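Local coordinates for protein alginate lyase (PDB 3NNB) that probably depolymerises the polysaccharide alginate by beta-elimination, at residues Ala4-Tyr9 against Met178-Asn183; Glu12-Val17 against Ala114-Gly119; Lys106-Leu111 against Thr172-Ala177; Ile166-Phe171 against Asp227-Ala232; Gly194-Phe199 against Ala234-Asn239. One frame throughout, in Å; residues are numbered along the deposited sequence. Where two conformers were deposited one is given.

Interaction 1: residues Ala4-Tyr9 against Met178-Asn183; sequences ANTRIY and MTLMEN. With NA (sodium ion), chain B.
L180, near the end of helix 171-180, illustrates how one leucine can gather three side chains of an irregular segment around its two methyl groups. Its CD2 meets CB of A4 at 3.4 Å, tighter than usual for two carbons, and also touches CG2 of T6 at 3.8 Å. The other branch serves Y9: CD1 of L180 comes to the edge of the ring, near its plane, with CD2 of Y9 at 4.2 Å.

Polar links are indirect. A water lies 2.9 Å from O of N5, to which it donates, and 2.7 Å from OG1 of T179, whose methyl CG2 packs against the same carbonyl. Within 4-9 the chain is held in shape by an inverse gamma turn centred on N5 and by T6, whose OG1 donates to O of Y9 at 2.8 Å from above the carbonyl plane. OG1 takes the place between backbone N and carbonyl carbon (chi1 60°), which leaves CG2 beside the N and in touch with the leucine. With an alanine here, the Y9 carbonyl would probably lose this donor and a gap would open beside CD2 of L180.

Beyond the helix, O of E182 binds the sodium ion at 2.4 Å, the carbonyls of S184 and F187 and three waters completing the site.

D176 of helix 171-180 takes the backbone N-H groups of R7, I8 and Y9, while L180 also packs on L14 of helix 11-19 and on L113 and Y116 of helix 98-118. The N-terminal segment thus runs alongside the end of helix 171-180, just before helix 11-19 begins.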
# COMPACT_ATOMS: atom_id res chain seq x y z
N ALA A 4 -4.77 7.25 -18.58
CA ALA A 4 -3.83 7.97 -17.68
C ALA A 4 -2.56 7.16 -17.45
O ALA A 4 -2.56 5.94 -17.62
CB ALA A 4 -4.50 8.27 -16.36
N ASN A 5 -1.47 7.82 -17.08
CA ASN A 5 -0.23 7.11 -16.81
C ASN A 5 -0.16 6.51 -15.38
O ASN A 5 0.69 6.85 -14.57
CB ASN A 5 0.92 8.04 -17.07
CG ASN A 5 2.24 7.31 -17.14
OD1 ASN A 5 2.29 6.10 -17.46
ND2 ASN A 5 3.31 8.02 -16.83
N THR A 6 -1.09 5.61 -15.07
CA THR A 6 -1.11 4.94 -13.77
C THR A 6 -0.23 3.69 -13.79
O THR A 6 -0.09 2.99 -14.82
CB THR A 6 -2.53 4.63 -13.33
OG1 THR A 6 -3.20 3.78 -14.27
CG2 THR A 6 -3.37 5.94 -13.21
N ARG A 7 0.33 3.37 -12.62
CA ARG A 7 1.26 2.26 -12.48
C ARG A 7 0.72 1.10 -11.68
O ARG A 7 0.92 -0.07 -12.04
CB ARG A 7 2.58 2.77 -11.87
CG ARG A 7 3.22 3.93 -12.59
CD ARG A 7 3.63 3.56 -14.01
NE ARG A 7 4.40 4.66 -14.59
CZ ARG A 7 5.16 4.61 -15.67
NH1 ARG A 7 5.33 3.49 -16.35
NH2 ARG A 7 5.78 5.73 -16.08
N ILE A 8 0.03 1.40 -10.58
CA ILE A 8 -0.63 0.40 -9.75
C ILE A 8 -1.99 0.05 -10.34
O ILE A 8 -2.34 -1.13 -10.49
CB ILE A 8 -0.81 0.93 -8.29
CG1 ILE A 8 0.57 1.08 -7.60
CG2 ILE A 8 -1.74 0.02 -7.52
CD1 ILE A 8 1.12 -0.18 -7.04
N TYR A 9 -2.76 1.07 -10.69
CA TYR A 9 -4.06 0.86 -11.35
C TYR A 9 -3.80 0.54 -12.82
O TYR A 9 -2.90 1.11 -13.41
CB TYR A 9 -4.94 2.12 -11.29
CG TYR A 9 -5.32 2.65 -9.92
CD1 TYR A 9 -5.46 1.82 -8.83
CD2 TYR A 9 -5.58 4.02 -9.73
CE1 TYR A 9 -5.82 2.34 -7.56
CE2 TYR A 9 -5.94 4.53 -8.48
CZ TYR A 9 -6.08 3.70 -7.43
OH TYR A 9 -6.45 4.22 -6.18
N MSE A 178 -2.95 11.11 -7.80
CA MSE A 178 -2.40 12.42 -8.20
C MSE A 178 -2.29 12.55 -9.73
O MSE A 178 -2.71 13.55 -10.33
CB MSE A 178 -1.07 12.73 -7.53
CG MSE A 178 -1.18 12.80 -6.01
SE MSE A 178 0.34 13.59 -5.14
CE MSE A 178 1.63 12.27 -5.63
N THR A 179 -1.79 11.49 -10.35
CA THR A 179 -1.71 11.45 -11.81
C THR A 179 -3.06 11.70 -12.46
O THR A 179 -3.17 12.48 -13.42
CB THR A 179 -1.04 10.14 -12.32
OG1 THR A 179 0.29 10.04 -11.81
CG2 THR A 179 -1.03 10.07 -13.85
N LEU A 180 -4.08 11.03 -11.92
CA LEU A 180 -5.47 11.12 -12.40
C LEU A 180 -6.07 12.54 -12.28
O LEU A 180 -6.99 12.90 -13.03
CB LEU A 180 -6.35 10.09 -11.69
CG LEU A 180 -6.13 8.62 -12.02
CD1 LEU A 180 -7.01 7.77 -11.11
CD2 LEU A 180 -6.36 8.32 -13.52
N MSE A 181 -5.53 13.33 -11.36
CA MSE A 181 -5.91 14.73 -11.12
C MSE A 181 -5.09 15.81 -11.79
O MSE A 181 -5.38 16.99 -11.60
CB MSE A 181 -5.78 15.02 -9.59
CG MSE A 181 -6.87 14.60 -8.84
SE MSE A 181 -6.46 15.34 -7.05
CE MSE A 181 -5.28 13.95 -6.28
N GLU A 182 -4.06 15.44 -12.54
CA GLU A 182 -3.12 16.42 -13.08
C GLU A 182 -3.81 17.45 -13.99
O GLU A 182 -3.39 18.60 -14.03
CB GLU A 182 -1.96 15.71 -13.82
CG GLU A 182 -0.99 15.10 -12.85
CD GLU A 182 0.26 14.55 -13.50
OE1 GLU A 182 0.40 14.70 -14.73
OE2 GLU A 182 1.09 13.98 -12.77
N ASN A 183 -4.86 17.05 -14.69
CA ASN A 183 -5.59 17.99 -15.57
C ASN A 183 -6.64 18.82 -14.83
O ASN A 183 -7.31 19.64 -15.43
CB ASN A 183 -6.17 17.32 -16.84
CG ASN A 183 -7.30 16.31 -16.57
OD1 ASN A 183 -7.71 16.06 -15.43
ND2 ASN A 183 -7.80 15.70 -17.64
NA NA B . -3.63 20.96 -13.62
O HOH W 1 1.03 7.41 -11.78
O HOH W 2 -3.58 23.38 -13.19
O HOH W 3 -4.45 21.47 -15.82
O HOH W 4 -1.49 21.17 -14.92

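Interaction 2: residues Glu12-Val17 against Ala114-Gly119; sequences EKLAKV and AYYFSG
Y116 and F117, consecutive on helix 98-118, meet L14, A15 and V17 of helix 11-19, an example of two aromatic rings spanning a wide helix pair. The axes approach no closer than 10.9 Å, and their directions differ by 55°. From CB, which points toward the partner helix, the side chain of Y116 sets out with CG anti to the backbone N (chi1 -176°). Along one flank of the ring CD2 comes to CD2 of L14, and CE2 meets CG of L14 at 3.8 Å. At the tip, OH rests on the backbone side of A15, 3.4 Å from its CA, with CB of A15 slightly farther. K18, one helical turn on from L14, adds a cation-pi contact to the same ring.

F117 works alongside. Its CE1 receives CG1 of V17 at 3.6 Å, the methyl lying at the ring edge, near its plane, while CZ touches CD1 of L14 at 4.0 Å. The leucine is therefore shared, with CG and CD2 given to the tyrosine and CD1 to the phenylalanine. No hydrogen bond joins the two segments. Such packing is consistent with the alpha/alpha-toroid expected of the six-hairpin clan; here it joins N-terminal helix 11-19 to helix 98-118.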
# COMPACT_ATOMS: atom_id res chain seq x y z
N GLU A 12 -5.87 1.33 -18.84
CA GLU A 12 -6.91 1.20 -19.86
C GLU A 12 -8.24 0.70 -19.28
O GLU A 12 -9.31 1.18 -19.67
CB GLU A 12 -6.45 0.25 -21.03
CG GLU A 12 -5.22 0.75 -21.76
N LYS A 13 -8.19 -0.27 -18.38
CA LYS A 13 -9.39 -0.71 -17.67
C LYS A 13 -10.09 0.47 -16.99
O LYS A 13 -11.31 0.65 -17.08
CB LYS A 13 -9.06 -1.77 -16.60
CG LYS A 13 -8.87 -3.16 -17.13
CD LYS A 13 -8.45 -4.13 -15.97
CE LYS A 13 -8.43 -5.53 -16.47
NZ LYS A 13 -9.77 -6.11 -16.60
N LEU A 14 -9.30 1.27 -16.26
CA LEU A 14 -9.89 2.37 -15.47
C LEU A 14 -10.59 3.36 -16.40
O LEU A 14 -11.66 3.86 -16.09
CB LEU A 14 -8.84 3.05 -14.58
CG LEU A 14 -9.40 3.85 -13.41
CD1 LEU A 14 -10.02 2.96 -12.36
CD2 LEU A 14 -8.23 4.72 -12.79
N ALA A 15 -9.96 3.64 -17.54
CA ALA A 15 -10.53 4.57 -18.52
C ALA A 15 -11.85 4.05 -19.03
O ALA A 15 -12.78 4.85 -19.27
CB ALA A 15 -9.54 4.84 -19.68
N LYS A 16 -11.97 2.73 -19.20
CA LYS A 16 -13.24 2.16 -19.67
C LYS A 16 -14.31 2.20 -18.59
O LYS A 16 -15.48 2.47 -18.87
CB LYS A 16 -13.05 0.74 -20.23
CG LYS A 16 -12.17 0.70 -21.44
CD LYS A 16 -11.96 -0.71 -21.94
CE LYS A 16 -11.23 -0.64 -23.29
NZ LYS A 16 -10.80 -1.97 -23.80
N VAL A 17 -13.92 1.95 -17.34
CA VAL A 17 -14.86 2.07 -16.25
C VAL A 17 -15.36 3.51 -16.16
O VAL A 17 -16.53 3.73 -15.91
CB VAL A 17 -14.25 1.61 -14.89
CG1 VAL A 17 -15.25 1.86 -13.73
CG2 VAL A 17 -13.83 0.15 -14.93
N ALA A 114 -12.48 10.43 -7.25
CA ALA A 114 -13.75 11.15 -7.43
C ALA A 114 -13.64 12.22 -8.51
O ALA A 114 -14.56 12.35 -9.35
CB ALA A 114 -14.22 11.79 -6.08
N TYR A 115 -12.53 13.00 -8.51
CA TYR A 115 -12.33 13.94 -9.60
C TYR A 115 -12.27 13.22 -10.99
O TYR A 115 -12.89 13.65 -11.98
CB TYR A 115 -11.06 14.77 -9.38
CG TYR A 115 -10.74 15.58 -10.61
CD1 TYR A 115 -11.45 16.75 -10.88
CD2 TYR A 115 -9.80 15.16 -11.52
CE1 TYR A 115 -11.23 17.46 -12.06
CE2 TYR A 115 -9.56 15.89 -12.68
CZ TYR A 115 -10.28 17.01 -12.94
OH TYR A 115 -10.01 17.72 -14.09
N TYR A 116 -11.55 12.12 -11.07
CA TYR A 116 -11.41 11.38 -12.32
C TYR A 116 -12.74 10.94 -12.87
O TYR A 116 -13.03 11.12 -14.07
CB TYR A 116 -10.50 10.18 -12.11
CG TYR A 116 -10.21 9.42 -13.37
CD1 TYR A 116 -9.58 10.05 -14.45
CD2 TYR A 116 -10.54 8.08 -13.50
CE1 TYR A 116 -9.31 9.32 -15.63
CE2 TYR A 116 -10.27 7.35 -14.67
CZ TYR A 116 -9.65 7.99 -15.71
OH TYR A 116 -9.40 7.28 -16.87
N PHE A 117 -13.58 10.39 -12.00
CA PHE A 117 -14.85 9.81 -12.44
C PHE A 117 -15.91 10.88 -12.72
O PHE A 117 -16.76 10.68 -13.60
CB PHE A 117 -15.35 8.77 -11.44
CG PHE A 117 -14.70 7.42 -11.63
CD1 PHE A 117 -15.16 6.55 -12.61
CD2 PHE A 117 -13.63 7.02 -10.87
CE1 PHE A 117 -14.55 5.31 -12.79
CE2 PHE A 117 -13.01 5.80 -11.07
CZ PHE A 117 -13.46 4.95 -12.02
N SER A 118 -15.89 11.98 -11.96
CA SER A 118 -16.97 12.98 -11.99
C SER A 118 -16.63 14.23 -12.77
O SER A 118 -17.54 14.94 -13.24
CB SER A 118 -17.38 13.40 -10.56
OG SER A 118 -16.39 14.23 -9.98
N GLY A 119 -15.34 14.55 -12.88
CA GLY A 119 -14.88 15.82 -13.37
C GLY A 119 -15.17 17.03 -12.51
O GLY A 119 -14.92 18.17 -12.94

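Interaction 3: residues Lys106-Leu111 against Thr172-Ala177; sequences KAVTTL and TEMIDA
T109 lies against three residues of helix 171-180, and each of its groups has its own partner. The methyl CG2 meets the carboxylate end of E173, with OE2 at 3.7 Å, the two side chains crossing at about a right angle. E173 reaches this far because its CG stands opposite the backbone N and the chain stays extended beyond it (chi2 172°); OE2 also has OH of Y9 as a probable, unusually short hydrogen-bond partner. The hydroxyl of T109 is turned to the backbone of M174, OG1 lying 3.4 Å from its CA, and bonds to O of S105 within its own helix. One turn further along helix 171-180, CB of A177 points toward the partner helix and sits 3.7 Å from CA of T109.

This close meeting exemplifies how small residues bring helices together. The axes are 8.4 Å apart and cross at 35°, running roughly the same way, as can occur between helices of an alpha/alpha-toroid, the fold expected of this clan; CA of T109 and CA of A177 are separated by 5.2 Å.

On the other flank V108 and M174 supply the apolar part. The selenomethionine lies aslant to the valine, and its CG touches CG1 of V108 at 3.6 Å. Only beyond CG does its chain bend (chi3 72°). V108 also packs on F130 of helix 121-136 and on M181, while T110, on the side of helix 98-118 turned away from the contact, faces D36 and A37 of helix 27-41.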
# COMPACT_ATOMS: atom_id res chain seq x y z
N LYS A 106 -5.61 8.21 2.24
CA LYS A 106 -6.92 7.71 1.83
C LYS A 106 -7.77 8.81 1.25
O LYS A 106 -8.46 8.62 0.25
CB LYS A 106 -7.64 7.04 2.98
CG LYS A 106 -7.01 5.74 3.36
CD LYS A 106 -7.85 5.00 4.41
CE LYS A 106 -7.47 5.33 5.82
NZ LYS A 106 -7.93 4.24 6.73
N ALA A 107 -7.74 9.98 1.87
CA ALA A 107 -8.54 11.13 1.39
C ALA A 107 -8.09 11.61 0.01
O ALA A 107 -8.91 11.88 -0.86
CB ALA A 107 -8.49 12.30 2.42
N VAL A 108 -6.79 11.69 -0.21
CA VAL A 108 -6.28 12.16 -1.48
C VAL A 108 -6.62 11.15 -2.57
O VAL A 108 -6.99 11.54 -3.68
CB VAL A 108 -4.76 12.40 -1.40
CG1 VAL A 108 -4.16 12.54 -2.79
CG2 VAL A 108 -4.48 13.68 -0.50
N THR A 109 -6.51 9.86 -2.22
CA THR A 109 -6.87 8.78 -3.16
C THR A 109 -8.37 8.84 -3.51
O THR A 109 -8.74 8.82 -4.70
CB THR A 109 -6.40 7.41 -2.64
OG1 THR A 109 -4.95 7.41 -2.65
CG2 THR A 109 -6.91 6.27 -3.51
N THR A 110 -9.23 8.93 -2.50
CA THR A 110 -10.66 9.06 -2.69
C THR A 110 -10.99 10.27 -3.59
O THR A 110 -11.80 10.18 -4.55
CB THR A 110 -11.37 9.22 -1.32
OG1 THR A 110 -11.18 8.03 -0.55
CG2 THR A 110 -12.86 9.51 -1.46
N LEU A 111 -10.41 11.42 -3.25
CA LEU A 111 -10.69 12.66 -3.95
C LEU A 111 -10.19 12.65 -5.38
O LEU A 111 -10.87 13.15 -6.28
CB LEU A 111 -10.15 13.88 -3.19
CG LEU A 111 -10.93 14.10 -1.85
CD1 LEU A 111 -10.06 14.95 -0.87
CD2 LEU A 111 -12.36 14.72 -2.08
N THR A 172 2.03 4.50 -2.94
CA THR A 172 2.09 3.87 -4.28
C THR A 172 0.81 4.12 -5.05
O THR A 172 0.83 4.52 -6.23
CB THR A 172 2.43 2.38 -4.21
OG1 THR A 172 1.43 1.68 -3.45
CG2 THR A 172 3.89 2.17 -3.67
N GLU A 173 -0.32 3.94 -4.38
CA GLU A 173 -1.63 4.19 -4.93
C GLU A 173 -1.96 5.69 -5.00
O GLU A 173 -2.50 6.16 -5.99
CB GLU A 173 -2.69 3.45 -4.09
CG GLU A 173 -4.06 3.61 -4.58
CD GLU A 173 -5.08 2.71 -3.85
OE1 GLU A 173 -4.71 2.12 -2.82
OE2 GLU A 173 -6.26 2.70 -4.31
N MSE A 174 -1.63 6.43 -3.93
CA MSE A 174 -1.83 7.87 -3.92
C MSE A 174 -1.23 8.58 -5.14
O MSE A 174 -1.82 9.49 -5.68
CB MSE A 174 -1.26 8.46 -2.64
CG MSE A 174 -1.72 9.87 -2.41
SE MSE A 174 -0.83 10.76 -0.94
CE MSE A 174 0.85 10.98 -1.80
N ILE A 175 -0.06 8.11 -5.57
CA ILE A 175 0.61 8.71 -6.71
C ILE A 175 -0.28 8.55 -7.96
O ILE A 175 -0.41 9.50 -8.74
CB ILE A 175 1.99 8.10 -6.94
CG1 ILE A 175 2.99 8.75 -5.95
CG2 ILE A 175 2.42 8.25 -8.43
CD1 ILE A 175 4.34 7.97 -5.83
N ASP A 176 -0.88 7.38 -8.13
CA ASP A 176 -1.81 7.18 -9.26
C ASP A 176 -3.00 8.14 -9.18
O ASP A 176 -3.42 8.71 -10.22
CB ASP A 176 -2.29 5.75 -9.38
CG ASP A 176 -1.26 4.82 -9.97
OD1 ASP A 176 -0.17 5.28 -10.41
OD2 ASP A 176 -1.54 3.62 -9.97
N ALA A 177 -3.51 8.36 -7.98
CA ALA A 177 -4.64 9.31 -7.80
C ALA A 177 -4.18 10.73 -8.15
O ALA A 177 -4.95 11.48 -8.75
CB ALA A 177 -5.17 9.23 -6.37

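Interaction 4: residues Ile166-Phe171 against Asp227-Ala232; sequences IDIYSF and DVQLTA
Y169 and Q229 bring the backbones closest, their CA atoms 6.5 Å apart, where the irregular segment 166-171 passes regular helix 221-236. The loop forms a type I beta turn from I168 to F171, N of F171 bonding to O of I168 at 2.9 Å, and leads into helix 171-180 of what is probably an alpha/alpha-toroid.

Here one long polar side chain carries much of the contact. Q229 stretches across to the loop, its CG 3.6 Å from CD1 of Y169, its amide plane turned 66° from the tyrosine ring. OE1 meets the side chain of I168, 3.3 Å from CG1, and hydrogen-bonds to OH of Y233; NE2 bonds to O of M165, just ahead of the loop segment. A leucine in its place would probably leave the M165 carbonyl and the Y233 hydroxyl without these mates. The side chain of I166, at the start of the segment, comes within about 5 Å of a bound citrate, likely picked up during crystallisation, though it could indicate a binding pocket.

In Y169, chi1 -172° swings the ring away from its own N and out to V228. Its hydroxyl, hydrogen-bonded to D287, also touches that valine, OH to CG1 at 3.4 Å.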
# COMPACT_ATOMS: atom_id res chain seq x y z
N ILE A 166 6.98 0.55 5.79
CA ILE A 166 5.67 0.01 5.41
C ILE A 166 4.56 1.05 5.63
O ILE A 166 3.52 0.98 4.99
CB ILE A 166 5.38 -1.37 6.10
CG1 ILE A 166 4.40 -2.23 5.28
CG2 ILE A 166 4.81 -1.18 7.55
CD1 ILE A 166 4.96 -2.75 3.97
N ASP A 167 4.77 1.97 6.58
CA ASP A 167 3.74 2.96 6.92
C ASP A 167 3.26 3.75 5.71
O ASP A 167 2.11 4.20 5.67
CB ASP A 167 4.24 3.97 7.96
CG ASP A 167 4.46 3.37 9.36
OD1 ASP A 167 4.45 2.14 9.50
OD2 ASP A 167 4.70 4.17 10.30
N ILE A 168 4.15 3.99 4.73
CA ILE A 168 3.83 4.83 3.59
C ILE A 168 3.53 4.06 2.34
O ILE A 168 3.48 4.61 1.26
CB ILE A 168 4.96 5.88 3.30
CG1 ILE A 168 6.33 5.24 3.06
CG2 ILE A 168 4.98 6.92 4.42
CD1 ILE A 168 7.30 6.18 2.22
N TYR A 169 3.32 2.74 2.47
CA TYR A 169 3.10 1.91 1.28
C TYR A 169 1.92 2.44 0.41
O TYR A 169 1.98 2.36 -0.82
CB TYR A 169 2.84 0.46 1.64
CG TYR A 169 2.81 -0.45 0.42
CD1 TYR A 169 3.98 -0.99 -0.07
CD2 TYR A 169 1.62 -0.70 -0.27
CE1 TYR A 169 3.98 -1.78 -1.21
CE2 TYR A 169 1.61 -1.49 -1.41
CZ TYR A 169 2.81 -2.02 -1.87
OH TYR A 169 2.80 -2.80 -3.03
N SER A 170 0.87 2.98 1.05
CA SER A 170 -0.26 3.55 0.32
C SER A 170 0.09 4.73 -0.61
O SER A 170 -0.71 5.08 -1.49
CB SER A 170 -1.41 3.95 1.25
OG SER A 170 -1.06 5.04 2.05
N PHE A 171 1.29 5.32 -0.46
CA PHE A 171 1.72 6.35 -1.38
C PHE A 171 1.84 5.81 -2.81
O PHE A 171 1.74 6.56 -3.79
CB PHE A 171 3.03 6.98 -0.94
CG PHE A 171 2.93 7.91 0.24
CD1 PHE A 171 1.76 8.13 0.95
CD2 PHE A 171 4.09 8.54 0.66
CE1 PHE A 171 1.74 9.03 2.04
CE2 PHE A 171 4.06 9.41 1.73
CZ PHE A 171 2.88 9.65 2.42
N ASP A 227 10.93 -2.78 -2.36
CA ASP A 227 11.23 -2.71 -3.80
C ASP A 227 10.07 -2.10 -4.58
O ASP A 227 10.26 -1.32 -5.50
CB ASP A 227 11.56 -4.07 -4.37
CG ASP A 227 12.95 -4.55 -4.03
OD1 ASP A 227 13.70 -3.86 -3.30
OD2 ASP A 227 13.32 -5.65 -4.50
N VAL A 228 8.83 -2.51 -4.26
CA VAL A 228 7.66 -1.93 -4.93
C VAL A 228 7.60 -0.41 -4.76
O VAL A 228 7.37 0.34 -5.71
CB VAL A 228 6.31 -2.58 -4.48
CG1 VAL A 228 5.15 -2.02 -5.29
CG2 VAL A 228 6.38 -4.10 -4.64
N GLN A 229 7.82 0.04 -3.53
CA GLN A 229 7.73 1.46 -3.24
C GLN A 229 8.88 2.18 -3.96
O GLN A 229 8.65 3.19 -4.60
CB GLN A 229 7.88 1.70 -1.72
CG GLN A 229 6.76 1.14 -0.87
CD GLN A 229 6.77 1.77 0.52
OE1 GLN A 229 6.46 2.97 0.67
NE2 GLN A 229 7.08 0.97 1.56
N LEU A 230 10.10 1.64 -3.88
CA LEU A 230 11.23 2.30 -4.58
C LEU A 230 10.92 2.45 -6.08
O LEU A 230 11.15 3.51 -6.70
CB LEU A 230 12.53 1.53 -4.35
CG LEU A 230 13.79 2.22 -4.90
CD1 LEU A 230 14.14 3.44 -4.03
CD2 LEU A 230 14.96 1.19 -4.93
N THR A 231 10.35 1.40 -6.66
CA THR A 231 10.04 1.37 -8.10
C THR A 231 9.00 2.43 -8.43
O THR A 231 9.17 3.22 -9.36
CB THR A 231 9.61 -0.01 -8.53
OG1 THR A 231 10.66 -0.94 -8.26
CG2 THR A 231 9.31 -0.04 -10.06
N ALA A 232 7.90 2.44 -7.67
CA ALA A 232 6.84 3.40 -7.93
C ALA A 232 7.33 4.85 -7.75
O ALA A 232 6.97 5.73 -8.56
CB ALA A 232 5.68 3.16 -6.96

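Interaction 5: residues Gly194-Phe199 against Ala234-Asn239; sequences GMKEWF and ALYTGN
Y236 drives its ring edge toward the face of F199 while a lysine carbon meets one of its own faces, a compact instance of one tyrosine serving two kinds of contact. The rings form an offset edge-to-face pair with planes at 86° and centroids 5.8 Å apart. The ring of Y236 leaves opposite the amide nitrogen (chi1 -175°), bringing its CD2 within 4.0 Å of CD2 of F199. In one of its two conformers, K196 places CG over the tyrosine face, 4.2 Å from the centroid and 28° off the normal, a CH-pi contact. At the tip, OH touches CB of M195, a selenomethionine, at 3.7 Å.

T237 continues the contact: its CG2 touches both O of K196 and CB of F199, 3.6 Å from the latter, while OG1 has O of Y233 as a likely partner. A Schellman motif ends the helix, with G238 at C-prime: N of N239 reaches O of A234 at 2.8 Å, and N of G238 reaches O of L235. There any side chain would collide with the preceding carbonyl O, which suits glycine.

The contact sets helix 189-208 against the C-terminal end of helix 221-236. Helix 171-180 adjoins it, with I175 and M178 touching Y236, and helix 240-258 begins just beyond N239.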
# COMPACT_ATOMS: atom_id res chain seq x y z
N GLY A 194 6.30 20.39 -6.64
CA GLY A 194 6.53 20.22 -5.21
C GLY A 194 6.42 18.77 -4.77
O GLY A 194 7.25 18.29 -3.97
N MSE A 195 5.41 18.08 -5.28
CA MSE A 195 5.23 16.67 -4.97
C MSE A 195 6.37 15.79 -5.54
O MSE A 195 6.89 14.87 -4.87
CB MSE A 195 3.87 16.19 -5.46
CG MSE A 195 2.70 16.79 -4.68
SE MSE A 195 2.77 16.60 -2.77
CE MSE A 195 3.09 14.68 -2.67
N LYS A 196 6.76 16.04 -6.78
CA LYS A 196 7.87 15.28 -7.38
C LYS A 196 9.17 15.56 -6.61
O LYS A 196 9.98 14.65 -6.43
CB LYS A 196 8.03 15.62 -8.85
CG LYS A 196 6.90 15.06 -9.68
CD LYS A 196 6.95 15.50 -11.15
CE LYS A 196 8.03 14.78 -11.95
NZ LYS A 196 9.39 15.33 -11.69
N GLU A 197 9.38 16.79 -6.16
CA GLU A 197 10.58 17.15 -5.38
C GLU A 197 10.58 16.43 -4.02
O GLU A 197 11.61 15.93 -3.59
CB GLU A 197 10.71 18.66 -5.20
CG GLU A 197 11.22 19.37 -6.48
CD GLU A 197 11.36 20.88 -6.36
OE1 GLU A 197 11.00 21.44 -5.31
OE2 GLU A 197 11.83 21.50 -7.33
N TRP A 198 9.42 16.35 -3.37
CA TRP A 198 9.32 15.60 -2.10
C TRP A 198 9.68 14.12 -2.31
O TRP A 198 10.52 13.57 -1.58
CB TRP A 198 7.92 15.74 -1.50
CG TRP A 198 7.84 15.27 -0.07
CD1 TRP A 198 7.90 16.06 1.04
CD2 TRP A 198 7.60 13.94 0.40
NE1 TRP A 198 7.77 15.32 2.16
CE2 TRP A 198 7.58 14.01 1.81
CE3 TRP A 198 7.39 12.71 -0.22
CZ2 TRP A 198 7.38 12.91 2.60
CZ3 TRP A 198 7.20 11.61 0.58
CH2 TRP A 198 7.19 11.72 1.98
N PHE A 199 9.09 13.49 -3.33
CA PHE A 199 9.35 12.08 -3.58
C PHE A 199 10.80 11.88 -4.05
O PHE A 199 11.37 10.85 -3.81
CB PHE A 199 8.33 11.48 -4.57
CG PHE A 199 7.07 11.01 -3.89
CD1 PHE A 199 7.05 9.77 -3.25
CD2 PHE A 199 5.94 11.85 -3.79
CE1 PHE A 199 5.93 9.35 -2.57
CE2 PHE A 199 4.83 11.42 -3.10
CZ PHE A 199 4.83 10.16 -2.49
N ALA A 234 10.43 5.96 -7.89
CA ALA A 234 11.39 6.23 -8.97
C ALA A 234 10.65 6.65 -10.23
O ALA A 234 11.03 7.64 -10.88
CB ALA A 234 12.29 4.97 -9.22
N LEU A 235 9.58 5.94 -10.60
CA LEU A 235 8.84 6.25 -11.83
C LEU A 235 8.18 7.61 -11.70
O LEU A 235 8.24 8.41 -12.64
CB LEU A 235 7.78 5.20 -12.16
CG LEU A 235 8.37 3.90 -12.68
CD1 LEU A 235 7.31 2.78 -12.71
CD2 LEU A 235 8.92 4.13 -14.11
N TYR A 236 7.60 7.91 -10.53
CA TYR A 236 6.90 9.20 -10.37
C TYR A 236 7.86 10.40 -10.52
O TYR A 236 7.47 11.45 -11.02
CB TYR A 236 6.20 9.27 -9.01
CG TYR A 236 5.38 10.51 -8.82
CD1 TYR A 236 4.32 10.82 -9.69
CD2 TYR A 236 5.64 11.39 -7.78
CE1 TYR A 236 3.55 11.98 -9.53
CE2 TYR A 236 4.91 12.58 -7.65
CZ TYR A 236 3.85 12.84 -8.51
OH TYR A 236 3.05 13.99 -8.36
N THR A 237 9.09 10.23 -10.08
CA THR A 237 10.11 11.27 -10.12
C THR A 237 10.96 11.26 -11.41
O THR A 237 11.91 11.99 -11.50
CB THR A 237 11.03 11.17 -8.90
OG1 THR A 237 11.74 9.92 -8.89
CG2 THR A 237 10.23 11.29 -7.60
N GLY A 238 10.60 10.44 -12.39
CA GLY A 238 11.28 10.42 -13.69
C GLY A 238 12.51 9.53 -13.79
O GLY A 238 13.26 9.60 -14.77
N ASN A 239 12.74 8.69 -12.81
CA ASN A 239 13.95 7.88 -12.73
C ASN A 239 13.64 6.48 -13.23
O ASN A 239 13.57 5.52 -12.45
CB ASN A 239 14.51 7.87 -11.31
CG ASN A 239 15.92 7.34 -11.24
OD1 ASN A 239 16.43 6.75 -12.19
ND2 ASN A 239 16.56 7.53 -10.09
O HOH W 5 11.44 14.86 -10.50

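Helix 171-180 is shared by interactions 1 and 3, their centres about 9 Å apart, and interaction 4 holds the loop leading into it. Helix 98-118 serves interactions 2 and 3, helix 221-236 interactions 4 and 5. Along the chain, interactions 2 and 3 cross each other and both fall between the segments of interaction 1; interactions 4 and 5 also cross, and interaction 5 opens after interactions 1 to 3 have closed. Interaction 2 lies about 23 Å, centre to centre, from both interaction 4 and interaction 5, without touching either. Neighbouring contacts merge into continuous packing, with T172 meeting A232 and F171 meeting F199, giving one body built mainly of packed helices and the loops between them.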